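Local coordinates for protein O-methyltransferase, SAM-dependent (Legionella pneumophila subsp. pneumophila, PDB 3R3H) that probably transfers methyl groups from S-adenosylmethionine to hydroxyl groups of substrates, as an O-methyltransferase of a cofactor-dependent family whose substrate here is not established, at residues S74-S79 against A108-K113; K62-L67 against L80-D85; A28-E33 against H102-E107; V88-I93 against H112-R117; I140-D145 against I166-I171. All blocks are in the same frame, centred on the assembly; numbering follows the deposited sequence.

Interaction 1: residues S74-S79 against A108-K113; sequences SALAMS and AKQEHK
Ala108 turns its CB toward helix 73-80 and meets the CD1 methyl of Leu76 at 4.0 Å. Leu76 reaches this far because its CG stands opposite the backbone N (chi1 178°), which carries the branch out from the helix flank; Ala26 and Leu27 of helix 25-32 also pack on it. Lys109, with positive phi, ends helix 102-107 in a Schellman motif, and Gln110 follows with its CB directed at helix 73-80. The Gln110 side chain crosses that of Leu76 at about a right angle, with CG 3.6 Å from Leu76 CD1. Its CB and CG also lie beside Ser79 OG, and this hydroxyl is turned back to its own helix, donating to Leu76 O at 3.2 Å. Lys113 closes the contact. Its chain, bent at chi3, passes Ser79 CB with CE 3.8 Å away and delivers NZ to Ser79 O at 2.9 Å, the nitrogen tilted 25° from the carbonyl plane. The buried ammonium thus serves Ser79 O in the last turn of the helix and Leu82 O in the loop that follows. Such packing of a helix C-terminus against the loop from helix 102-107 into strand 114-118 belongs to the Rossmann-like alpha/beta fold of S-adenosylmethionine-dependent methyltransferases.

Interaction 2: residues K62-L67 against L80-D85; sequences KKVLEL and LALPDD
Lys62 lies across the loop after helix 73-80, its side chain at about a right angle to the ring of Pro83 and slantwise to Asp85. The lysine begins with CG opposite its carbonyl carbon (chi1 -75°) and then bends at chi2 and again at chi4, which folds its methylenes over Asp85 and Pro83. Its aliphatic part does the touching: CD is 3.3 Å from Asp85 OD2, and CE is close to the same oxygen. Beyond them, Lys62 NZ comes over Pro83 CG at 3.6 Å. The two charges do not meet, since Lys62 NZ and Asp85 OD2 are 4.7 Å apart; any attraction between them is electrostatic at a distance, on a side of the contact open to solvent. Deeper in, Val64 and Leu82 point toward each other, and the branch CG2 of Val64 touches CD2 of Leu82 at 4.2 Å. The same Leu82 methyl lies 4.4 Å from Lys62 O. Ile56 of helix 46-59 packs on both Val64 and Leu82, and Val88 adds to the cover of Leu82, so the apolar half is buried while the charged half forms its outer margin. No hydrogen bond joins the two segments. The contact ties Lys62 and the start of strand 63-68 to the loop that leads into strand 87-92, within the beta-alpha-beta crossover of a Rossmann-like fold.

Interaction 3: residues A28-E33 against H102-E107; sequences AALRKE and HPYWRE
Ala29 meets Tyr104 with its methyl: CB is 3.7 Å from CE2 of the ring, and the carbonyl carbon of Ala29 approaches that same ring carbon. Leu30 comes next and lies over one face of the phenol. Its CA sits 3.8 Å from the centroid of the Tyr104 ring, 17° off the normal, a CH-pi contact made by the helix backbone itself. The Leu30 side chain, with CG opposite the backbone N (chi1 -163°), continues across the ring, where its CB is 4.0 Å from Tyr104 CG. Its CD1 then reaches toward the indole of Trp105, whose NE1 is hydrogen-bonded to Gly72 O. One turn on, Glu33 reaches the far end of the phenol, with CB 3.2 Å and CG 3.3 Å from Tyr104 OH. Its carboxylate plane stands nearly upright to the ring plane, and no hydrogen bond between the two groups is found. Tyr104 thus fills the space between two helices whose axes approach to 10.1 Å. They run nearly antiparallel, at 163°, and the pair joins helix 25-32, near the N-terminus, to helix 102-107, the connecting helix of a beta-alpha-beta unit in the Rossmann-like methyltransferase fold.

Interaction 4: residues V88-I93 against H112-R117; sequences VITCDI and HKIKLR
A parallel strand pair closes the beta-alpha-beta unit made by strand 87-92, helix 102-107 and strand 114-118, at one margin of the Rossmann-like sheet. Val88 and Ile114 begin the register and Cys91 and Arg117 end it, the short axes lying 4.7 Å apart. The bonds zigzag between the strands. Val88 N gives to Lys113 O at 3.0 Å, and Lys115 N returns a bond to Val88 O at 2.8 Å that is nearly straight (176°). Further along, the bond from Thr90 N to Lys115 O is weak, bent to 134°, whereas Arg117 N meets Thr90 O well and Asp92 N closes on Arg117 O. On one face, Val88 and Ile114 lie side by side with their CG1 atoms 3.8 Å apart. Thr90 holds CG2 between its backbone N and carbonyl carbon, which turns the methyl toward Ile114 CG2 and Leu116 CD1 while OG1 turns away to bond Glu66 OE2. On the other face, Ile89 runs alongside Lys115 and Arg117, and the guanidinium goes on to Ser127 OG. Asp92 ends its strand where an acidic residue of related methyltransferases commonly binds the cofactor ribose, and it may do the same; here OD2 takes Asn94 N and Phe70 N. Its side chain meets the neighbouring strand through carbon, CB lying 4.1 Å from Leu116 CD1.

Interaction 5: residues I140-D145 against I166-I171; sequences IFIDAD and IAIDNI
Phe141 and Asp169 both carry CG opposite the backbone N (chi1 171° and -156°), which sends the ring and the carboxylate stem out side by side from adjacent strands, with Phe141 CE1 4.1 Å from Asp169 CB. These two parallel strands, 137-143 and 164-169, lie in the middle of the Rossmann-like sheet. The backbone ladder is regular: Ala167 N bonds Ile140 O and Ile142 N bonds Ala167 O, both at 2.8 Å, and Asp169 N reaches Ile142 O nearly straight (173°). Ala167 CB touches Phe141 CD1 at 4.0 Å. On the face toward helix 149-159, Ile142 CD1 wedges between Ile168 CG1 at 3.9 Å and Ile166 CG2 at 4.0 Å. At the strand ends Asp143, Asp169 and Asn170 gather their oxygens, in positions that probably correspond to the divalent-metal ligands of cation-dependent relatives, though no metal is modelled here. Lys146 NZ instead joins this cluster, with a salt bridge to Asp143 OD1 and a hydrogen bond to Asn170 OD1, which probably eases the crowding of oxygens. Asp143 and Asp169 turn their carboxylates almost perpendicular to each other, with Asp143 OD2 3.6 Å from Asp169 OD1.

Interactions 2, 4 and 5 share one sheet, strand 63-68 lying between strands 87-92 and 137-143. Val64 O to Ile89 N (2.9 Å) joins interactions 2 and 4, and Leu65 O to Phe141 N (2.8 Å) joins interactions 2 and 5. Interactions 1 and 3 cover one flank: Trp105 of interaction 3 packs on Leu76 and on Ile114, linking interactions 1 and 4. Lys113 belongs to both interactions 1 and 4. Glu66 OE1 to Ser74 OG (3.0 Å) ties interaction 2 to interaction 1. Interaction 3 is remote from interaction 5 (centres about 23 Å apart). The probable cofactor and metal sites lie at the C-terminal strand ends, near Asp92 of interaction 4 and Asp143 of interaction 5.

Interaction 1: residues S74-S79 against A108-K113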
# COMPACT_ATOMS: atom_id res chain seq x y z
N SER A 74 8.03 2.28 15.41
CA SER A 74 7.68 2.86 14.12
C SER A 74 8.55 4.08 13.79
O SER A 74 8.80 4.38 12.62
CB SER A 74 6.18 3.25 14.07
OG SER A 74 5.76 3.89 15.26
N ALA A 75 9.03 4.76 14.83
CA ALA A 75 9.88 5.94 14.64
C ALA A 75 11.27 5.50 14.13
O ALA A 75 11.90 6.21 13.32
CB ALA A 75 10.03 6.70 15.97
N LEU A 76 11.72 4.34 14.61
CA LEU A 76 13.00 3.80 14.22
C LEU A 76 12.94 3.33 12.78
O LEU A 76 13.77 3.74 11.94
CB LEU A 76 13.35 2.64 15.14
CG LEU A 76 14.67 1.91 14.84
CD1 LEU A 76 15.84 2.89 14.92
CD2 LEU A 76 14.83 0.78 15.84
N ALA A 77 11.96 2.48 12.50
CA ALA A 77 11.76 1.93 11.15
C ALA A 77 11.69 3.06 10.14
O ALA A 77 12.28 2.97 9.07
CB ALA A 77 10.46 1.12 11.10
N MET A 78 10.97 4.13 10.48
CA MET A 78 10.82 5.28 9.61
C MET A 78 12.16 5.96 9.28
O MET A 78 12.42 6.26 8.11
CB MET A 78 9.85 6.30 10.22
CG MET A 78 8.40 6.10 9.79
SD MET A 78 7.18 7.21 10.56
CE MET A 78 5.98 6.01 11.10
N SER A 79 13.01 6.19 10.29
CA SER A 79 14.29 6.85 10.01
C SER A 79 15.26 5.92 9.29
O SER A 79 16.16 6.37 8.59
CB SER A 79 14.93 7.41 11.29
OG SER A 79 15.53 6.40 12.06
N ALA A 108 21.23 1.54 16.40
CA ALA A 108 20.94 1.55 14.96
C ALA A 108 21.37 2.84 14.26
O ALA A 108 21.12 3.00 13.07
CB ALA A 108 19.46 1.29 14.73
N LYS A 109 22.02 3.74 14.99
CA LYS A 109 22.49 5.00 14.42
C LYS A 109 21.39 5.92 13.90
O LYS A 109 21.51 6.48 12.80
CB LYS A 109 23.46 4.72 13.27
CG LYS A 109 24.71 3.99 13.69
CD LYS A 109 25.58 4.86 14.57
CE LYS A 109 26.71 4.03 15.15
NZ LYS A 109 27.33 3.19 14.08
N GLN A 110 20.34 6.11 14.69
CA GLN A 110 19.24 6.96 14.26
C GLN A 110 18.84 8.05 15.25
O GLN A 110 18.14 8.97 14.88
CB GLN A 110 18.00 6.09 13.97
CG GLN A 110 18.27 4.85 13.13
CD GLN A 110 18.73 5.16 11.71
OE1 GLN A 110 19.08 4.26 10.96
NE2 GLN A 110 18.73 6.43 11.35
N GLU A 111 19.30 7.95 16.50
CA GLU A 111 18.93 8.94 17.51
C GLU A 111 19.17 10.37 17.07
O GLU A 111 18.61 11.31 17.65
CB GLU A 111 19.67 8.66 18.83
N HIS A 112 20.00 10.56 16.05
CA HIS A 112 20.28 11.92 15.61
C HIS A 112 19.25 12.37 14.59
O HIS A 112 19.09 13.57 14.35
CB HIS A 112 21.71 12.02 15.04
CG HIS A 112 21.95 11.21 13.80
ND1 HIS A 112 21.96 9.83 13.80
CD2 HIS A 112 22.18 11.58 12.52
CE1 HIS A 112 22.18 9.39 12.57
NE2 HIS A 112 22.32 10.43 11.77
N LYS A 113 18.54 11.40 14.00
CA LYS A 113 17.51 11.67 13.00
C LYS A 113 16.12 11.70 13.66
O LYS A 113 15.19 12.31 13.12
CB LYS A 113 17.52 10.61 11.90
CG LYS A 113 18.91 10.32 11.35
CD LYS A 113 18.92 9.90 9.88
CE LYS A 113 18.18 8.60 9.64
NZ LYS A 113 18.49 8.05 8.29

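Interaction 2: residues K62-L67 against L80-D85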
# COMPACT_ATOMS: atom_id res chain seq x y z
N LYS A 62 12.00 13.61 3.20
CA LYS A 62 13.14 14.14 3.93
C LYS A 62 12.69 14.39 5.37
O LYS A 62 13.49 14.31 6.30
CB LYS A 62 13.60 15.47 3.29
CG LYS A 62 14.34 15.29 1.99
CD LYS A 62 15.72 14.70 2.23
CE LYS A 62 16.32 14.17 0.93
NZ LYS A 62 15.54 13.03 0.38
N LYS A 63 11.41 14.68 5.54
CA LYS A 63 10.85 14.96 6.85
C LYS A 63 9.55 14.17 7.06
O LYS A 63 8.63 14.22 6.23
CB LYS A 63 10.61 16.47 6.99
CG LYS A 63 10.50 16.97 8.42
CD LYS A 63 10.50 18.50 8.45
CE LYS A 63 10.40 19.04 9.88
NZ LYS A 63 10.55 20.53 9.94
N VAL A 64 9.49 13.44 8.16
CA VAL A 64 8.34 12.61 8.50
C VAL A 64 7.78 12.94 9.88
O VAL A 64 8.52 13.33 10.77
CB VAL A 64 8.74 11.12 8.45
CG1 VAL A 64 7.66 10.26 9.08
CG2 VAL A 64 8.97 10.71 7.00
N LEU A 65 6.47 12.77 10.04
CA LEU A 65 5.82 13.05 11.31
C LEU A 65 4.88 11.91 11.67
O LEU A 65 4.21 11.35 10.80
CB LEU A 65 5.01 14.35 11.21
CG LEU A 65 4.21 14.73 12.45
CD1 LEU A 65 5.16 15.36 13.44
CD2 LEU A 65 3.09 15.70 12.11
N GLU A 66 4.85 11.54 12.95
CA GLU A 66 3.94 10.49 13.40
C GLU A 66 3.40 10.88 14.76
O GLU A 66 4.00 11.69 15.47
CB GLU A 66 4.63 9.13 13.46
CG GLU A 66 5.91 9.08 14.22
CD GLU A 66 6.20 7.69 14.78
OE1 GLU A 66 5.82 6.69 14.11
OE2 GLU A 66 6.80 7.58 15.87
N LEU A 67 2.23 10.34 15.11
CA LEU A 67 1.57 10.64 16.38
C LEU A 67 1.01 9.35 16.94
O LEU A 67 0.61 8.47 16.17
CB LEU A 67 0.37 11.57 16.20
CG LEU A 67 0.32 12.77 15.25
CD1 LEU A 67 0.48 12.36 13.79
CD2 LEU A 67 -1.04 13.42 15.45
N LEU A 80 15.07 4.62 9.47
CA LEU A 80 15.93 3.64 8.80
C LEU A 80 15.73 3.70 7.30
O LEU A 80 16.64 3.38 6.54
CB LEU A 80 15.62 2.22 9.28
CG LEU A 80 16.19 1.81 10.64
CD1 LEU A 80 15.63 0.44 11.01
CD2 LEU A 80 17.71 1.76 10.56
N ALA A 81 14.54 4.10 6.89
CA ALA A 81 14.20 4.20 5.48
C ALA A 81 14.42 5.62 4.99
O ALA A 81 14.12 5.96 3.85
CB ALA A 81 12.76 3.78 5.27
N LEU A 82 14.96 6.46 5.87
CA LEU A 82 15.23 7.86 5.55
C LEU A 82 16.70 8.10 5.25
O LEU A 82 17.58 7.39 5.76
CB LEU A 82 14.81 8.77 6.71
CG LEU A 82 13.37 9.22 6.91
CD1 LEU A 82 13.26 10.11 8.14
CD2 LEU A 82 12.92 9.99 5.69
N PRO A 83 16.99 9.10 4.40
CA PRO A 83 18.38 9.40 4.07
C PRO A 83 19.07 10.17 5.22
O PRO A 83 18.39 10.79 6.05
CB PRO A 83 18.25 10.23 2.79
CG PRO A 83 16.95 10.93 2.97
CD PRO A 83 16.06 9.86 3.54
N ASP A 84 20.40 10.10 5.27
CA ASP A 84 21.21 10.75 6.31
C ASP A 84 20.73 12.15 6.73
O ASP A 84 20.73 12.48 7.92
CB ASP A 84 22.66 10.85 5.83
CG ASP A 84 23.14 9.59 5.10
OD1 ASP A 84 22.51 9.22 4.07
OD2 ASP A 84 24.16 9.00 5.54
N ASP A 85 20.36 12.98 5.75
CA ASP A 85 19.88 14.35 5.99
C ASP A 85 18.41 14.45 6.40
O ASP A 85 17.93 15.52 6.77
CB ASP A 85 20.13 15.21 4.73
CG ASP A 85 19.45 14.64 3.48
OD1 ASP A 85 19.49 13.40 3.28
OD2 ASP A 85 18.89 15.44 2.70

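Interaction 3: residues A28-E33 against H102-E107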
# COMPACT_ATOMS: atom_id res chain seq x y z
N ALA A 28 13.89 -5.45 15.70
CA ALA A 28 13.47 -6.74 16.22
C ALA A 28 13.68 -6.77 17.74
O ALA A 28 12.84 -7.30 18.48
CB ALA A 28 14.27 -7.84 15.55
N ALA A 29 14.80 -6.20 18.18
CA ALA A 29 15.16 -6.15 19.59
C ALA A 29 14.23 -5.24 20.37
O ALA A 29 13.78 -5.59 21.46
CB ALA A 29 16.60 -5.66 19.72
N LEU A 30 13.95 -4.06 19.81
CA LEU A 30 13.05 -3.12 20.46
C LEU A 30 11.71 -3.84 20.61
O LEU A 30 11.10 -3.85 21.68
CB LEU A 30 12.88 -1.85 19.60
CG LEU A 30 12.30 -0.57 20.24
CD1 LEU A 30 12.53 0.62 19.31
CD2 LEU A 30 10.83 -0.75 20.55
N ARG A 31 11.28 -4.48 19.52
CA ARG A 31 10.03 -5.21 19.51
C ARG A 31 10.04 -6.33 20.55
O ARG A 31 9.25 -6.32 21.49
CB ARG A 31 9.79 -5.81 18.12
CG ARG A 31 8.41 -5.55 17.54
CD ARG A 31 7.91 -6.80 16.83
NE ARG A 31 8.95 -7.41 16.01
CZ ARG A 31 8.99 -8.70 15.70
NH1 ARG A 31 8.05 -9.53 16.14
NH2 ARG A 31 9.99 -9.17 14.96
N LYS A 32 10.94 -7.29 20.38
CA LYS A 32 11.05 -8.43 21.30
C LYS A 32 11.15 -8.03 22.78
O LYS A 32 10.66 -8.76 23.65
CB LYS A 32 12.25 -9.29 20.91
N GLU A 33 11.79 -6.90 23.07
CA GLU A 33 11.94 -6.42 24.44
C GLU A 33 10.71 -5.65 24.97
O GLU A 33 10.75 -5.12 26.08
CB GLU A 33 13.19 -5.53 24.55
CG GLU A 33 14.42 -6.21 25.21
CD GLU A 33 14.57 -5.95 26.73
OE1 GLU A 33 13.61 -6.21 27.50
OE2 GLU A 33 15.66 -5.49 27.15
N HIS A 102 15.64 5.35 22.90
CA HIS A 102 16.95 5.84 22.50
C HIS A 102 18.09 4.82 22.52
O HIS A 102 18.99 4.89 21.69
CB HIS A 102 17.32 7.10 23.28
CG HIS A 102 17.59 6.87 24.74
ND1 HIS A 102 16.64 7.05 25.71
CD2 HIS A 102 18.72 6.50 25.38
CE1 HIS A 102 17.17 6.81 26.90
NE2 HIS A 102 18.43 6.47 26.73
N PRO A 103 18.06 3.85 23.45
CA PRO A 103 19.17 2.89 23.42
C PRO A 103 19.23 2.20 22.05
O PRO A 103 20.30 2.11 21.42
CB PRO A 103 18.83 1.92 24.55
CG PRO A 103 18.14 2.80 25.52
CD PRO A 103 17.22 3.62 24.64
N TYR A 104 18.08 1.70 21.60
CA TYR A 104 17.96 1.02 20.32
C TYR A 104 18.23 1.99 19.18
O TYR A 104 18.90 1.64 18.20
CB TYR A 104 16.57 0.42 20.18
CG TYR A 104 16.26 -0.56 21.27
CD1 TYR A 104 15.66 -0.15 22.46
CD2 TYR A 104 16.59 -1.91 21.13
CE1 TYR A 104 15.39 -1.04 23.47
CE2 TYR A 104 16.33 -2.81 22.14
CZ TYR A 104 15.73 -2.37 23.31
OH TYR A 104 15.49 -3.27 24.33
N TRP A 105 17.72 3.21 19.29
CA TRP A 105 17.95 4.20 18.26
C TRP A 105 19.46 4.42 18.03
O TRP A 105 19.91 4.51 16.89
CB TRP A 105 17.26 5.52 18.63
CG TRP A 105 15.73 5.46 18.65
CD1 TRP A 105 14.93 4.48 18.11
CD2 TRP A 105 14.84 6.44 19.21
NE1 TRP A 105 13.61 4.79 18.31
CE2 TRP A 105 13.52 5.98 18.98
CE3 TRP A 105 15.04 7.66 19.88
CZ2 TRP A 105 12.39 6.71 19.41
CZ3 TRP A 105 13.91 8.39 20.31
CH2 TRP A 105 12.60 7.90 20.07
N ARG A 106 20.23 4.49 19.12
CA ARG A 106 21.69 4.67 19.06
C ARG A 106 22.33 3.48 18.38
O ARG A 106 23.13 3.61 17.45
CB ARG A 106 22.30 4.77 20.46
CG ARG A 106 21.73 5.86 21.33
CD ARG A 106 22.55 7.11 21.26
NE ARG A 106 21.82 8.26 21.78
CZ ARG A 106 21.24 8.31 22.97
NH1 ARG A 106 21.29 7.26 23.79
NH2 ARG A 106 20.59 9.41 23.35
N GLU A 107 21.99 2.31 18.90
CA GLU A 107 22.49 1.05 18.40
C GLU A 107 22.33 0.99 16.89
O GLU A 107 23.19 0.46 16.19
CB GLU A 107 21.74 -0.09 19.07
CG GLU A 107 21.99 -1.48 18.51
CD GLU A 107 21.03 -2.52 19.09
OE1 GLU A 107 20.80 -3.56 18.42
OE2 GLU A 107 20.52 -2.31 20.23

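Interaction 4: residues V88-I93 against H112-R117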
# COMPACT_ATOMS: atom_id res chain seq x y z
N VAL A 88 12.78 12.45 11.40
CA VAL A 88 11.48 11.95 11.82
C VAL A 88 11.10 12.53 13.18
O VAL A 88 11.87 12.47 14.13
CB VAL A 88 11.42 10.37 11.85
CG1 VAL A 88 12.77 9.79 12.13
CG2 VAL A 88 10.41 9.90 12.90
N ILE A 89 9.92 13.14 13.25
CA ILE A 89 9.43 13.71 14.49
C ILE A 89 8.33 12.80 15.03
O ILE A 89 7.23 12.75 14.49
CB ILE A 89 8.88 15.12 14.25
CG1 ILE A 89 10.03 16.04 13.86
CG2 ILE A 89 8.15 15.63 15.49
CD1 ILE A 89 9.63 17.47 13.65
N THR A 90 8.66 12.06 16.08
CA THR A 90 7.72 11.14 16.71
C THR A 90 7.07 11.89 17.88
O THR A 90 7.76 12.52 18.68
CB THR A 90 8.48 9.86 17.20
OG1 THR A 90 7.60 9.03 17.97
CG2 THR A 90 9.69 10.24 18.05
N CYS A 91 5.74 11.85 17.95
CA CYS A 91 5.02 12.55 19.01
C CYS A 91 4.40 11.51 19.92
O CYS A 91 3.46 10.83 19.51
CB CYS A 91 3.92 13.44 18.42
SG CYS A 91 4.44 14.62 17.09
N ASP A 92 4.94 11.36 21.13
CA ASP A 92 4.40 10.37 22.06
C ASP A 92 3.49 11.00 23.12
O ASP A 92 3.96 11.68 24.05
CB ASP A 92 5.51 9.56 22.74
CG ASP A 92 4.96 8.34 23.47
OD1 ASP A 92 5.71 7.70 24.25
OD2 ASP A 92 3.78 8.00 23.26
N ILE A 93 2.19 10.75 22.96
CA ILE A 93 1.14 11.28 23.83
C ILE A 93 1.00 10.43 25.08
O ILE A 93 0.41 10.87 26.07
CB ILE A 93 -0.20 11.28 23.09
CG1 ILE A 93 -0.68 9.84 22.89
CG2 ILE A 93 -0.02 11.96 21.75
CD1 ILE A 93 -2.06 9.72 22.33
N HIS A 112 20.00 10.56 16.05
CA HIS A 112 20.28 11.92 15.61
C HIS A 112 19.25 12.37 14.59
O HIS A 112 19.09 13.57 14.35
CB HIS A 112 21.71 12.02 15.04
CG HIS A 112 21.95 11.21 13.80
ND1 HIS A 112 21.96 9.83 13.80
CD2 HIS A 112 22.18 11.58 12.52
CE1 HIS A 112 22.18 9.39 12.57
NE2 HIS A 112 22.32 10.43 11.77
N LYS A 113 18.54 11.40 14.00
CA LYS A 113 17.51 11.67 13.00
C LYS A 113 16.12 11.70 13.66
O LYS A 113 15.19 12.31 13.12
CB LYS A 113 17.52 10.61 11.90
CG LYS A 113 18.91 10.32 11.35
CD LYS A 113 18.92 9.90 9.88
CE LYS A 113 18.18 8.60 9.64
NZ LYS A 113 18.49 8.05 8.29
N ILE A 114 15.98 11.05 14.81
CA ILE A 114 14.72 10.98 15.53
C ILE A 114 14.55 12.08 16.59
O ILE A 114 15.33 12.20 17.53
CB ILE A 114 14.56 9.60 16.19
CG1 ILE A 114 14.65 8.51 15.12
CG2 ILE A 114 13.21 9.49 16.88
CD1 ILE A 114 14.75 7.10 15.68
N LYS A 115 13.50 12.88 16.42
CA LYS A 115 13.19 13.98 17.31
C LYS A 115 11.91 13.69 18.11
O LYS A 115 10.81 13.87 17.60
CB LYS A 115 13.04 15.27 16.48
CG LYS A 115 13.40 16.55 17.22
CD LYS A 115 12.57 16.73 18.49
CE LYS A 115 13.09 17.84 19.38
NZ LYS A 115 12.73 19.20 18.88
N LEU A 116 12.06 13.23 19.35
CA LEU A 116 10.92 12.92 20.20
C LEU A 116 10.23 14.14 20.80
O LEU A 116 10.88 15.05 21.32
CB LEU A 116 11.37 11.99 21.33
CG LEU A 116 10.33 11.50 22.33
CD1 LEU A 116 9.35 10.53 21.65
CD2 LEU A 116 11.02 10.80 23.48
N ARG A 117 8.91 14.17 20.73
CA ARG A 117 8.12 15.28 21.28
C ARG A 117 7.07 14.68 22.19
O ARG A 117 6.12 14.07 21.72
CB ARG A 117 7.44 16.05 20.16
CG ARG A 117 8.40 16.72 19.21
CD ARG A 117 9.05 17.92 19.83
NE ARG A 117 8.60 19.15 19.17
CZ ARG A 117 7.64 19.95 19.62
NH1 ARG A 117 6.99 19.67 20.75
NH2 ARG A 117 7.32 21.04 18.93

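Interaction 5: residues I140-D145 against I166-I171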
# COMPACT_ATOMS: atom_id res chain seq x y z
N ILE A 140 3.09 11.77 6.77
CA ILE A 140 2.52 11.92 8.10
C ILE A 140 1.74 10.64 8.42
O ILE A 140 1.00 10.13 7.59
CB ILE A 140 1.58 13.15 8.14
CG1 ILE A 140 2.38 14.40 7.77
CG2 ILE A 140 0.95 13.29 9.52
CD1 ILE A 140 1.57 15.66 7.72
N PHE A 141 1.95 10.11 9.62
CA PHE A 141 1.28 8.90 10.06
C PHE A 141 0.48 9.24 11.33
O PHE A 141 1.02 9.85 12.24
CB PHE A 141 2.31 7.80 10.35
CG PHE A 141 1.73 6.59 11.01
CD1 PHE A 141 0.64 5.92 10.46
CD2 PHE A 141 2.28 6.10 12.19
CE1 PHE A 141 0.10 4.78 11.07
CE2 PHE A 141 1.76 4.96 12.81
CZ PHE A 141 0.66 4.30 12.25
N ILE A 142 -0.79 8.84 11.37
CA ILE A 142 -1.65 9.15 12.52
C ILE A 142 -2.20 7.93 13.26
O ILE A 142 -2.93 7.11 12.69
CB ILE A 142 -2.83 10.04 12.09
CG1 ILE A 142 -2.30 11.24 11.29
CG2 ILE A 142 -3.61 10.49 13.30
CD1 ILE A 142 -3.37 12.11 10.67
N ASP A 143 -1.83 7.80 14.53
CA ASP A 143 -2.27 6.68 15.36
C ASP A 143 -2.47 7.19 16.79
O ASP A 143 -2.32 6.43 17.76
CB ASP A 143 -1.23 5.56 15.32
CG ASP A 143 -1.76 4.24 15.88
OD1 ASP A 143 -2.90 4.24 16.39
OD2 ASP A 143 -1.03 3.21 15.81
N ALA A 144 -2.81 8.48 16.92
CA ALA A 144 -3.01 9.11 18.22
C ALA A 144 -4.41 8.83 18.75
O ALA A 144 -5.13 7.99 18.20
CB ALA A 144 -2.79 10.60 18.11
N ASP A 145 -4.81 9.51 19.82
CA ASP A 145 -6.13 9.30 20.41
C ASP A 145 -7.25 9.60 19.42
O ASP A 145 -7.33 10.69 18.82
CB ASP A 145 -6.30 10.12 21.69
CG ASP A 145 -6.04 11.59 21.49
OD1 ASP A 145 -6.70 12.39 22.18
OD2 ASP A 145 -5.16 11.95 20.67
N ILE A 166 -0.40 11.04 3.65
CA ILE A 166 -0.88 10.88 5.03
C ILE A 166 -1.50 9.50 5.20
O ILE A 166 -2.29 9.05 4.37
CB ILE A 166 -1.96 11.93 5.40
CG1 ILE A 166 -1.41 13.35 5.23
CG2 ILE A 166 -2.42 11.72 6.83
CD1 ILE A 166 -2.46 14.43 5.28
N ALA A 167 -1.14 8.82 6.28
CA ALA A 167 -1.65 7.49 6.60
C ALA A 167 -2.36 7.61 7.94
O ALA A 167 -1.84 8.26 8.86
CB ALA A 167 -0.51 6.49 6.69
N ILE A 168 -3.55 7.01 8.04
CA ILE A 168 -4.32 7.06 9.27
C ILE A 168 -4.70 5.63 9.64
O ILE A 168 -5.26 4.90 8.82
CB ILE A 168 -5.60 7.91 9.11
CG1 ILE A 168 -5.27 9.34 8.72
CG2 ILE A 168 -6.33 7.97 10.42
CD1 ILE A 168 -5.17 9.59 7.23
N ASP A 169 -4.39 5.24 10.87
CA ASP A 169 -4.67 3.87 11.32
C ASP A 169 -6.02 3.68 12.01
O ASP A 169 -6.68 4.65 12.40
CB ASP A 169 -3.55 3.41 12.26
CG ASP A 169 -3.40 1.90 12.31
OD1 ASP A 169 -2.80 1.40 13.29
OD2 ASP A 169 -3.87 1.20 11.36
N ASN A 170 -6.41 2.41 12.16
CA ASN A 170 -7.66 1.99 12.79
C ASN A 170 -8.91 2.58 12.13
O ASN A 170 -9.79 3.11 12.82
CB ASN A 170 -7.68 2.38 14.28
CG ASN A 170 -6.42 1.97 15.00
OD1 ASN A 170 -5.55 2.80 15.25
ND2 ASN A 170 -6.31 0.69 15.35
N ILE A 171 -9.00 2.49 10.81
CA ILE A 171 -10.16 3.01 10.09
C ILE A 171 -11.40 2.18 10.47
O ILE A 171 -12.50 2.71 10.64
CB ILE A 171 -9.89 3.01 8.56
CG1 ILE A 171 -8.70 3.93 8.26
CG2 ILE A 171 -11.10 3.51 7.82
CD1 ILE A 171 -8.82 5.30 8.88